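PDB 3II7: kelch-like protein 7 from Homo sapiens, which serves as the substrate-recognition adaptor of a cullin-3 E3 ubiquitin ligase, represented here by its kelch-repeat domain. Local coordinates for residues A[246-254]-A[265-275]; A[198-206]-A[217-228]. All blocks are in the same frame, centred on the assembly; numbering follows the deposited sequence. Where two conformers were deposited one is given.

Contact 1: A[246-254]-A[265-275]; sequences VGSIVYVLA and ILEYNTETDKW
I265 meets L253 near the start of strand 264-269: its CG2 lies 3.6 Å from L253 CD2, two branched side chains running side by side in the same direction. One residue on, L266 and V252 form a hydrogen-bonded antiparallel pair, with L266 N donating to V252 O and V252 N to L266 O, and their CB atoms touch. E267 turns to the other side of the sheet, where Y251 waits. The carboxylate and ring planes are only 19° apart, though the side chains cross obliquely, with E267 OE1 3.7 Å from Y251 CE1; this buried acid is satisfied by Y34 and N278, and I249 CG2 covers one face of the same ring. Y268 pairs with V250 through two further backbone bonds, and the CB atoms of these residues are 4.0 Å apart. With CG anti to the backbone N (chi1 -180°), the Y268 ring leads away from strand 249-254, keeping its edge beside V250 CG2, and its OH donates to D273 OD1 across the turn, 2.6 Å away. N269 offers its CB and CG to I249 CD1, while its OD1 accepts from E271 N in an Asx turn and from a water. T270 closes the pairing: OG1 and N both donate to S248 O, at 2.7 Å and 3.1 Å, so one carbonyl is gripped twice, and CG2 packs on V250 CG2. A threonine suits this corner because it brings a hydroxyl and a methyl to one bend. Beyond the turn, W275 sets the rim of its indole, CZ3 and CH2, against V252 CG2, while Y268 CB covers one indole face and NE1 donates to the backbone O of S232. Strands 249-254 and 264-269 are the middle strands, between 242-246 and 274-278, of a four-stranded antiparallel blade, the repeating unit of the kelch beta-propeller.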
loop_
_atom_site.group_PDB
_atom_site.type_symbol
_atom_site.label_atom_id
_atom_site.label_comp_id
_atom_site.label_asym_id
_atom_site.label_seq_id
_atom_site.Cartn_x
_atom_site.Cartn_y
_atom_site.Cartn_z
ATOM N N VAL A 246 8.392 9.725 3.312
ATOM C CA VAL A 246 9.841 9.790 3.339
ATOM C C VAL A 246 10.192 10.824 4.401
ATOM O O VAL A 246 9.748 11.995 4.325
ATOM C CB VAL A 246 10.452 10.187 2.014
ATOM C CG1 VAL A 246 11.997 10.327 2.141
ATOM C CG2 VAL A 246 10.116 9.167 0.932
ATOM N N GLY A 247 10.953 10.400 5.387
ATOM C CA GLY A 247 11.260 11.262 6.504
ATOM C C GLY A 247 9.976 11.613 7.236
ATOM O O GLY A 247 9.137 10.713 7.547
ATOM N N SER A 248 9.810 12.908 7.508
ATOM C CA SER A 248 8.662 13.363 8.270
ATOM C C SER A 248 7.489 13.777 7.358
ATOM O O SER A 248 6.459 14.219 7.846
ATOM C CB SER A 248 9.044 14.517 9.171
ATOM O OG SER A 248 9.577 15.586 8.428
ATOM N N ILE A 249 7.645 13.639 6.039
ATOM C CA ILE A 249 6.612 14.087 5.090
ATOM C C ILE A 249 5.860 12.917 4.460
ATOM O O ILE A 249 6.483 11.926 4.020
ATOM C CB ILE A 249 7.191 14.945 3.936
ATOM C CG1 ILE A 249 8.074 16.042 4.484
ATOM C CG2 ILE A 249 6.058 15.504 3.037
ATOM C CD1 ILE A 249 7.359 17.048 5.437
ATOM N N VAL A 250 4.532 13.026 4.427
ATOM C CA VAL A 250 3.692 12.068 3.706
ATOM C C VAL A 250 3.290 12.678 2.373
ATOM O O VAL A 250 2.778 13.797 2.328
ATOM C CB VAL A 250 2.423 11.686 4.472
ATOM C CG1 VAL A 250 1.587 10.666 3.631
ATOM C CG2 VAL A 250 2.798 11.113 5.877
ATOM N N TYR A 251 3.534 11.930 1.293
ATOM C CA TYR A 251 3.262 12.387 -0.077
ATOM C C TYR A 251 2.097 11.611 -0.636
ATOM O O TYR A 251 2.118 10.384 -0.611
ATOM C CB TYR A 251 4.499 12.184 -0.987
ATOM C CG TYR A 251 5.705 12.931 -0.524
ATOM C CD1 TYR A 251 5.986 14.210 -0.989
ATOM C CD2 TYR A 251 6.559 12.378 0.419
ATOM C CE1 TYR A 251 7.108 14.925 -0.528
ATOM C CE2 TYR A 251 7.680 13.076 0.873
ATOM C CZ TYR A 251 7.943 14.345 0.410
ATOM O OH TYR A 251 9.031 15.041 0.889
ATOM N N VAL A 252 1.079 12.318 -1.114
ATOM C CA VAL A 252 -0.035 11.702 -1.874
ATOM C C VAL A 252 0.247 12.052 -3.337
ATOM O O VAL A 252 0.161 13.226 -3.756
ATOM C CB VAL A 252 -1.395 12.206 -1.452
ATOM C CG1 VAL A 252 -2.507 11.490 -2.229
ATOM C CG2 VAL A 252 -1.595 12.025 0.093
ATOM N N LEU A 253 0.605 11.025 -4.105
ATOM C CA LEU A 253 1.151 11.214 -5.426
ATOM C C LEU A 253 0.156 10.870 -6.526
ATOM O O LEU A 253 0.399 11.174 -7.681
ATOM C CB LEU A 253 2.425 10.389 -5.607
ATOM C CG LEU A 253 3.601 10.747 -4.726
ATOM C CD1 LEU A 253 4.791 9.838 -5.070
ATOM C CD2 LEU A 253 3.975 12.217 -4.874
ATOM N N ALA A 254 -0.921 10.183 -6.160
ATOM C CA ALA A 254 -2.018 9.893 -7.104
ATOM C C ALA A 254 -3.284 9.597 -6.317
ATOM O O ALA A 254 -3.238 9.284 -5.151
ATOM C CB ALA A 254 -1.650 8.684 -8.008
ATOM N N ILE A 265 0.220 16.981 -6.566
ATOM C CA ILE A 265 0.539 16.199 -5.389
ATOM C C ILE A 265 0.167 16.934 -4.110
ATOM O O ILE A 265 0.128 18.174 -4.066
ATOM C CB ILE A 265 2.047 15.729 -5.344
ATOM C CG1 ILE A 265 2.987 16.889 -5.082
ATOM C CG2 ILE A 265 2.452 15.004 -6.659
ATOM C CD1 ILE A 265 4.396 16.462 -4.697
ATOM N N LEU A 266 -0.076 16.156 -3.065
ATOM C CA LEU A 266 -0.326 16.678 -1.738
ATOM C C LEU A 266 0.841 16.278 -0.819
ATOM O O LEU A 266 1.403 15.183 -0.942
ATOM C CB LEU A 266 -1.613 16.077 -1.142
ATOM C CG LEU A 266 -2.888 16.163 -1.973
ATOM C CD1 LEU A 266 -4.053 15.529 -1.245
ATOM C CD2 LEU A 266 -3.232 17.631 -2.396
ATOM N N GLU A 267 1.205 17.169 0.092
ATOM C CA GLU A 267 2.307 16.913 1.016
ATOM C C GLU A 267 1.836 17.222 2.420
ATOM O O GLU A 267 1.259 18.275 2.664
ATOM C CB GLU A 267 3.498 17.781 0.675
ATOM C CG GLU A 267 3.983 17.636 -0.729
ATOM C CD GLU A 267 5.109 18.593 -1.042
ATOM O OE1 GLU A 267 6.191 18.457 -0.443
ATOM O OE2 GLU A 267 4.930 19.440 -1.915
ATOM N N TYR A 268 2.081 16.286 3.335
ATOM C CA TYR A 268 1.695 16.438 4.752
ATOM C C TYR A 268 2.935 16.451 5.632
ATOM O O TYR A 268 3.715 15.486 5.615
ATOM C CB TYR A 268 0.776 15.306 5.180
ATOM C CG TYR A 268 0.309 15.376 6.637
ATOM C CD1 TYR A 268 -0.450 16.437 7.098
ATOM C CD2 TYR A 268 0.653 14.374 7.548
ATOM C CE1 TYR A 268 -0.866 16.495 8.420
ATOM C CE2 TYR A 268 0.241 14.405 8.839
ATOM C CZ TYR A 268 -0.518 15.480 9.295
ATOM O OH TYR A 268 -0.872 15.506 10.624
ATOM N N ASN A 269 3.102 17.522 6.401
ATOM C CA ASN A 269 4.195 17.603 7.350
ATOM C C ASN A 269 3.706 17.058 8.698
ATOM O O ASN A 269 2.919 17.706 9.386
ATOM C CB ASN A 269 4.667 19.047 7.479
ATOM C CG ASN A 269 5.874 19.179 8.361
ATOM O OD1 ASN A 269 6.046 18.408 9.296
ATOM N ND2 ASN A 269 6.676 20.212 8.127
ATOM N N THR A 270 4.155 15.854 9.052
ATOM C CA THR A 270 3.667 15.164 10.251
ATOM C C THR A 270 4.034 15.919 11.537
ATOM O O THR A 270 3.371 15.764 12.546
ATOM C CB THR A 270 4.192 13.725 10.343
ATOM O OG1 THR A 270 5.621 13.726 10.366
ATOM C CG2 THR A 270 3.680 12.853 9.182
ATOM N N GLU A 271 5.096 16.726 11.490
ATOM C CA GLU A 271 5.560 17.447 12.682
ATOM C C GLU A 271 4.781 18.696 12.981
ATOM O O GLU A 271 4.702 19.098 14.139
ATOM C CB GLU A 271 7.046 17.794 12.535
ATOM C CG GLU A 271 7.929 16.574 12.463
ATOM C CD GLU A 271 8.116 15.948 13.845
ATOM O OE1 GLU A 271 8.699 16.634 14.710
ATOM O OE2 GLU A 271 7.683 14.794 14.076
ATOM N N THR A 272 4.214 19.319 11.938
ATOM C CA THR A 272 3.421 20.559 12.072
ATOM C C THR A 272 1.901 20.352 11.844
ATOM O O THR A 272 1.085 21.288 12.073
ATOM C CB THR A 272 3.929 21.624 11.103
ATOM O OG1 THR A 272 3.697 21.189 9.768
ATOM C CG2 THR A 272 5.442 21.882 11.336
ATOM N N ASP A 273 1.527 19.157 11.384
ATOM C CA ASP A 273 0.133 18.835 11.044
ATOM C C ASP A 273 -0.446 19.798 9.979
ATOM O O ASP A 273 -1.589 20.289 10.097
ATOM C CB ASP A 273 -0.729 18.804 12.318
ATOM C CG ASP A 273 -2.171 18.429 12.047
ATOM O OD1 ASP A 273 -2.417 17.537 11.210
ATOM O OD2 ASP A 273 -3.068 19.019 12.675
ATOM N N LYS A 274 0.334 20.009 8.913
ATOM C CA LYS A 274 -0.038 20.901 7.823
ATOM C C LYS A 274 0.012 20.172 6.512
ATOM O O LYS A 274 1.032 19.548 6.180
ATOM C CB LYS A 274 0.883 22.123 7.763
ATOM C CG LYS A 274 0.770 23.036 8.966
ATOM C CD LYS A 274 1.644 24.290 8.825
ATOM N N TRP A 275 -1.099 20.277 5.760
ATOM C CA TRP A 275 -1.159 19.841 4.372
ATOM C C TRP A 275 -0.982 21.005 3.421
ATOM O O TRP A 275 -1.490 22.118 3.677
ATOM C CB TRP A 275 -2.509 19.238 4.059
ATOM C CG TRP A 275 -2.754 17.908 4.606
ATOM C CD1 TRP A 275 -3.414 17.601 5.751
ATOM C CD2 TRP A 275 -2.413 16.682 3.997
ATOM N NE1 TRP A 275 -3.490 16.245 5.908
ATOM C CE2 TRP A 275 -2.867 15.649 4.852
ATOM C CE3 TRP A 275 -1.757 16.340 2.813
ATOM C CZ2 TRP A 275 -2.681 14.307 4.560
ATOM C CZ3 TRP A 275 -1.583 15.036 2.518
ATOM C CH2 TRP A 275 -2.041 14.009 3.383
HETATM O O HOH W 1 8.815 17.900 9.176
#

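Contact 2: A[198-206]-A[217-228]; sequences FVKDKIFAV and NVEYYDIKLNEW. With EDO (1,2-ethanediol), chain F.
K202 lies across the ring of Y220 on one side of the central strand pair, 202-206 and 218-222, of a four-stranded kelch propeller blade. The backbone bonds join I203 with Y221 and A205 with E219, two hydrogen-bonded antiparallel pairs; Y221 N reaches I203 O at 2.7 Å.

Aromatic contacts dominate the side bearing K202, F204 and Y220. In the conformer described, the extended lysine lays its aliphatic chain over one face of the tyrosine, with CD 3.8 Å from the ring centroid, and NZ adds at most a weak, off-centre cation-pi contact, 4.7 Å from the same centroid. Y220 can serve both neighbours because CG sits between its backbone N and carbonyl carbon (chi1 71°): the ring offers one face to K202 while CB lies over one face of F204, 3.8 Å from that centroid. The two rings themselves meet obliquely, their planes 46° apart. V206 and V218 continue this side with a methyl contact.

Apolar packing fills the opposite side. The small methyl of A205 leaves room for W228, whose CZ3 comes within 3.8 Å of A205 CB, while Y221 CB covers one face of the indole. I223, in the turn, reaches with its longer arm (CG1-CD1) to CE1 of F198, the two side chains crossing at about a right angle, and toward I203 CG1.

Polar groups secure the turn after strand 218-222. D222 OD1 accepts from L225 N, a water bridges D201 O to K224 N, and the hydroxyl of Y221 donates to N226 OD1 at 2.6 Å.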
loop_
_atom_site.group_PDB
_atom_site.type_symbol
_atom_site.label_atom_id
_atom_site.label_comp_id
_atom_site.label_asym_id
_atom_site.label_seq_id
_atom_site.Cartn_x
_atom_site.Cartn_y
_atom_site.Cartn_z
ATOM N N PHE A 198 3.885 4.401 8.036
ATOM C CA PHE A 198 4.515 4.490 9.365
ATOM C C PHE A 198 5.522 5.652 9.368
ATOM O O PHE A 198 6.452 5.685 8.536
ATOM C CB PHE A 198 5.245 3.191 9.654
ATOM C CG PHE A 198 6.041 3.195 10.933
ATOM C CD1 PHE A 198 5.457 3.578 12.128
ATOM C CD2 PHE A 198 7.363 2.782 10.938
ATOM C CE1 PHE A 198 6.174 3.554 13.305
ATOM C CE2 PHE A 198 8.080 2.754 12.111
ATOM C CZ PHE A 198 7.487 3.149 13.297
ATOM N N VAL A 199 5.317 6.600 10.288
ATOM C CA VAL A 199 6.233 7.713 10.473
ATOM C C VAL A 199 6.519 7.856 11.947
ATOM O O VAL A 199 5.635 8.235 12.729
ATOM C CB VAL A 199 5.692 9.029 9.950
ATOM C CG1 VAL A 199 6.805 10.097 10.005
ATOM C CG2 VAL A 199 5.169 8.891 8.546
ATOM N N LYS A 200 7.773 7.533 12.307
ATOM C CA LYS A 200 8.337 7.719 13.669
ATOM C C LYS A 200 7.761 6.723 14.688
ATOM O O LYS A 200 8.439 5.776 15.095
ATOM C CB LYS A 200 8.186 9.164 14.169
ATOM C CG LYS A 200 8.878 9.433 15.513
ATOM C CD LYS A 200 8.262 10.622 16.249
ATOM C CE LYS A 200 8.507 11.940 15.544
ATOM N NZ LYS A 200 7.759 13.071 16.238
ATOM N N ASP A 201 6.554 6.982 15.155
ATOM C CA ASP A 201 5.951 6.183 16.210
ATOM C C ASP A 201 4.450 6.113 16.018
ATOM O O ASP A 201 3.696 5.762 16.962
ATOM C CB ASP A 201 6.294 6.793 17.593
ATOM C CG ASP A 201 5.873 8.267 17.722
ATOM O OD1 ASP A 201 5.328 8.831 16.746
ATOM O OD2 ASP A 201 6.106 8.873 18.784
ATOM N N LYS A 202 4.028 6.405 14.783
ATOM C CA LYS A 202 2.619 6.544 14.446
ATOM C C LYS A 202 2.355 5.951 13.078
ATOM O O LYS A 202 3.198 6.018 12.198
ATOM C CB LYS A 202 2.215 8.020 14.428
ATOM C CG LYS A 202 2.206 8.696 15.772
ATOM C CD LYS A 202 2.109 10.225 15.619
ATOM C CE LYS A 202 2.591 10.935 16.875
ATOM N NZ LYS A 202 2.355 12.414 16.836
ATOM N N ILE A 203 1.156 5.383 12.912
ATOM C CA ILE A 203 0.734 4.865 11.619
ATOM C C ILE A 203 -0.454 5.696 11.115
ATOM O O ILE A 203 -1.558 5.669 11.712
ATOM C CB ILE A 203 0.338 3.379 11.696
ATOM C CG1 ILE A 203 1.547 2.520 12.137
ATOM C CG2 ILE A 203 -0.199 2.912 10.358
ATOM C CD1 ILE A 203 1.201 1.014 12.403
ATOM N N PHE A 204 -0.245 6.432 10.013
ATOM C CA PHE A 204 -1.248 7.310 9.460
ATOM C C PHE A 204 -2.093 6.568 8.435
ATOM O O PHE A 204 -1.551 5.953 7.514
ATOM C CB PHE A 204 -0.583 8.552 8.810
ATOM C CG PHE A 204 0.008 9.508 9.797
ATOM C CD1 PHE A 204 -0.716 10.617 10.227
ATOM C CD2 PHE A 204 1.299 9.320 10.294
ATOM C CE1 PHE A 204 -0.184 11.490 11.104
ATOM C CE2 PHE A 204 1.821 10.188 11.202
ATOM C CZ PHE A 204 1.077 11.293 11.594
ATOM N N ALA A 205 -3.413 6.627 8.614
ATOM C CA ALA A 205 -4.357 6.171 7.654
ATOM C C ALA A 205 -4.895 7.403 6.938
ATOM O O ALA A 205 -5.483 8.296 7.577
ATOM C CB ALA A 205 -5.482 5.391 8.333
ATOM N N VAL A 206 -4.743 7.425 5.606
ATOM C CA VAL A 206 -4.941 8.632 4.820
ATOM C C VAL A 206 -6.056 8.409 3.815
ATOM O O VAL A 206 -5.939 7.596 2.904
ATOM C CB VAL A 206 -3.636 9.042 4.071
ATOM C CG1 VAL A 206 -3.846 10.349 3.291
ATOM C CG2 VAL A 206 -2.438 9.128 5.040
ATOM N N ASN A 217 -10.430 12.821 5.212
ATOM C CA ASN A 217 -9.853 12.882 6.540
ATOM C C ASN A 217 -8.726 11.877 6.767
ATOM O O ASN A 217 -8.469 10.934 5.960
ATOM C CB ASN A 217 -10.927 12.902 7.644
ATOM C CG ASN A 217 -11.735 11.623 7.747
ATOM O OD1 ASN A 217 -11.269 10.537 7.467
ATOM N ND2 ASN A 217 -12.977 11.771 8.226
ATOM N N VAL A 218 -8.018 12.111 7.848
ATOM C CA VAL A 218 -6.744 11.491 8.121
ATOM C C VAL A 218 -6.651 11.228 9.600
ATOM O O VAL A 218 -6.999 12.077 10.412
ATOM C CB VAL A 218 -5.565 12.408 7.673
ATOM C CG1 VAL A 218 -4.172 11.753 7.987
ATOM C CG2 VAL A 218 -5.691 12.757 6.167
ATOM N N GLU A 219 -6.183 10.056 9.960
ATOM C CA GLU A 219 -6.018 9.725 11.364
ATOM C C GLU A 219 -4.743 8.947 11.554
ATOM O O GLU A 219 -4.193 8.391 10.594
ATOM C CB GLU A 219 -7.223 8.930 11.888
ATOM C CG GLU A 219 -7.499 7.583 11.167
ATOM C CD GLU A 219 -8.743 6.921 11.693
ATOM O OE1 GLU A 219 -8.729 6.498 12.873
ATOM O OE2 GLU A 219 -9.766 6.848 10.957
ATOM N N TYR A 220 -4.261 8.871 12.786
ATOM C CA TYR A 220 -3.094 8.028 13.057
ATOM C C TYR A 220 -3.311 7.127 14.255
ATOM O O TYR A 220 -4.100 7.433 15.160
ATOM C CB TYR A 220 -1.810 8.833 13.260
ATOM C CG TYR A 220 -1.746 9.606 14.539
ATOM C CD1 TYR A 220 -1.256 9.034 15.692
ATOM C CD2 TYR A 220 -2.156 10.912 14.587
ATOM C CE1 TYR A 220 -1.197 9.745 16.871
ATOM C CE2 TYR A 220 -2.108 11.631 15.766
ATOM C CZ TYR A 220 -1.615 11.048 16.892
ATOM O OH TYR A 220 -1.548 11.777 18.054
ATOM N N TYR A 221 -2.589 6.016 14.225
ATOM C CA TYR A 221 -2.569 5.051 15.304
ATOM C C TYR A 221 -1.362 5.320 16.169
ATOM O O TYR A 221 -0.224 5.262 15.694
ATOM C CB TYR A 221 -2.483 3.641 14.750
ATOM C CG TYR A 221 -2.492 2.573 15.833
ATOM C CD1 TYR A 221 -3.597 2.410 16.657
ATOM C CD2 TYR A 221 -1.380 1.750 16.026
ATOM C CE1 TYR A 221 -3.612 1.464 17.642
ATOM C CE2 TYR A 221 -1.375 0.772 17.018
ATOM C CZ TYR A 221 -2.472 0.643 17.835
ATOM O OH TYR A 221 -2.465 -0.323 18.808
ATOM N N ASP A 222 -1.624 5.625 17.435
ATOM C CA ASP A 222 -0.584 5.797 18.438
ATOM C C ASP A 222 -0.221 4.423 18.951
ATOM O O ASP A 222 -0.992 3.777 19.685
ATOM C CB ASP A 222 -1.098 6.699 19.562
ATOM C CG ASP A 222 0.006 7.139 20.496
ATOM O OD1 ASP A 222 0.752 6.276 20.974
ATOM O OD2 ASP A 222 0.123 8.362 20.730
ATOM N N ILE A 223 0.924 3.928 18.519
ATOM C CA ILE A 223 1.344 2.572 18.871
ATOM C C ILE A 223 1.460 2.380 20.373
ATOM O O ILE A 223 1.042 1.368 20.901
ATOM C CB ILE A 223 2.664 2.232 18.126
ATOM C CG1 ILE A 223 2.417 2.169 16.626
ATOM C CG2 ILE A 223 3.288 0.888 18.615
ATOM C CD1 ILE A 223 3.718 2.054 15.764
ATOM N N LYS A 224 2.021 3.365 21.071
ATOM C CA LYS A 224 2.169 3.308 22.517
ATOM C C LYS A 224 0.862 3.323 23.281
ATOM O O LYS A 224 0.729 2.577 24.259
ATOM C CB LYS A 224 3.090 4.472 22.977
ATOM C CG LYS A 224 3.430 4.520 24.454
ATOM C CD LYS A 224 4.104 3.234 24.967
ATOM C CE LYS A 224 5.158 3.540 26.071
ATOM N NZ LYS A 224 6.517 3.916 25.479
ATOM N N LEU A 225 -0.108 4.152 22.848
ATOM C CA LEU A 225 -1.374 4.307 23.576
ATOM C C LEU A 225 -2.481 3.331 23.096
ATOM O O LEU A 225 -3.505 3.190 23.773
ATOM C CB LEU A 225 -1.904 5.740 23.454
ATOM C CG LEU A 225 -1.050 6.839 24.106
ATOM C CD1 LEU A 225 -1.657 8.210 23.818
ATOM C CD2 LEU A 225 -0.896 6.613 25.590
ATOM N N ASN A 226 -2.283 2.685 21.937
ATOM C CA ASN A 226 -3.304 1.852 21.321
ATOM C C ASN A 226 -4.605 2.657 21.135
ATOM O O ASN A 226 -5.680 2.264 21.605
ATOM C CB ASN A 226 -3.534 0.537 22.102
ATOM C CG ASN A 226 -4.593 -0.371 21.449
ATOM O OD1 ASN A 226 -4.657 -0.534 20.207
ATOM N ND2 ASN A 226 -5.420 -0.978 22.289
ATOM N N GLU A 227 -4.456 3.823 20.504
ATOM C CA GLU A 227 -5.578 4.727 20.219
ATOM C C GLU A 227 -5.364 5.325 18.865
ATOM O O GLU A 227 -4.224 5.542 18.451
ATOM C CB GLU A 227 -5.656 5.924 21.177
ATOM C CG GLU A 227 -5.598 5.634 22.657
ATOM C CD GLU A 227 -5.579 6.929 23.517
ATOM O OE1 GLU A 227 -5.558 8.058 22.946
ATOM O OE2 GLU A 227 -5.573 6.805 24.767
ATOM N N TRP A 228 -6.465 5.612 18.183
ATOM C CA TRP A 228 -6.437 6.371 16.950
ATOM C C TRP A 228 -6.922 7.785 17.213
ATOM O O TRP A 228 -7.873 8.016 17.999
ATOM C CB TRP A 228 -7.346 5.730 15.893
ATOM C CG TRP A 228 -6.875 4.392 15.319
ATOM C CD1 TRP A 228 -7.106 3.153 15.844
ATOM C CD2 TRP A 228 -6.172 4.179 14.104
ATOM N NE1 TRP A 228 -6.576 2.205 15.036
ATOM C CE2 TRP A 228 -5.975 2.813 13.969
ATOM C CE3 TRP A 228 -5.648 5.035 13.113
ATOM C CZ2 TRP A 228 -5.313 2.263 12.876
ATOM C CZ3 TRP A 228 -4.992 4.480 12.040
ATOM C CH2 TRP A 228 -4.819 3.136 11.926
HETATM C C1 EDO F . 6.264 4.277 5.611
HETATM O O1 EDO F . 5.334 3.172 5.836
HETATM C C2 EDO F . 6.609 4.424 4.127
HETATM O O2 EDO F . 5.518 4.949 3.344
HETATM O O HOH W 2 3.691 5.365 19.686
#

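Along the chain, 198-206 comes first and contact 2 closes when 217-228 returns beside it, so the fifth kelch repeat acquires its central strand pair. The chain then passes through 242-246 to 249-254, and contact 1 closes a second loop with 265-275 in the sixth repeat. The loops follow in series, neither nested nor crossed, and their centres lie about 14 Å apart. The blades meet directly: K200 NZ forms a salt bridge with E271 OE2 at 2.8 Å, Y268 CE2 packs on F204 CE1, and W275 CZ2 on V218 CG2. Each contact builds one blade; the touches between them join the fifth-repeat blade to the sixth.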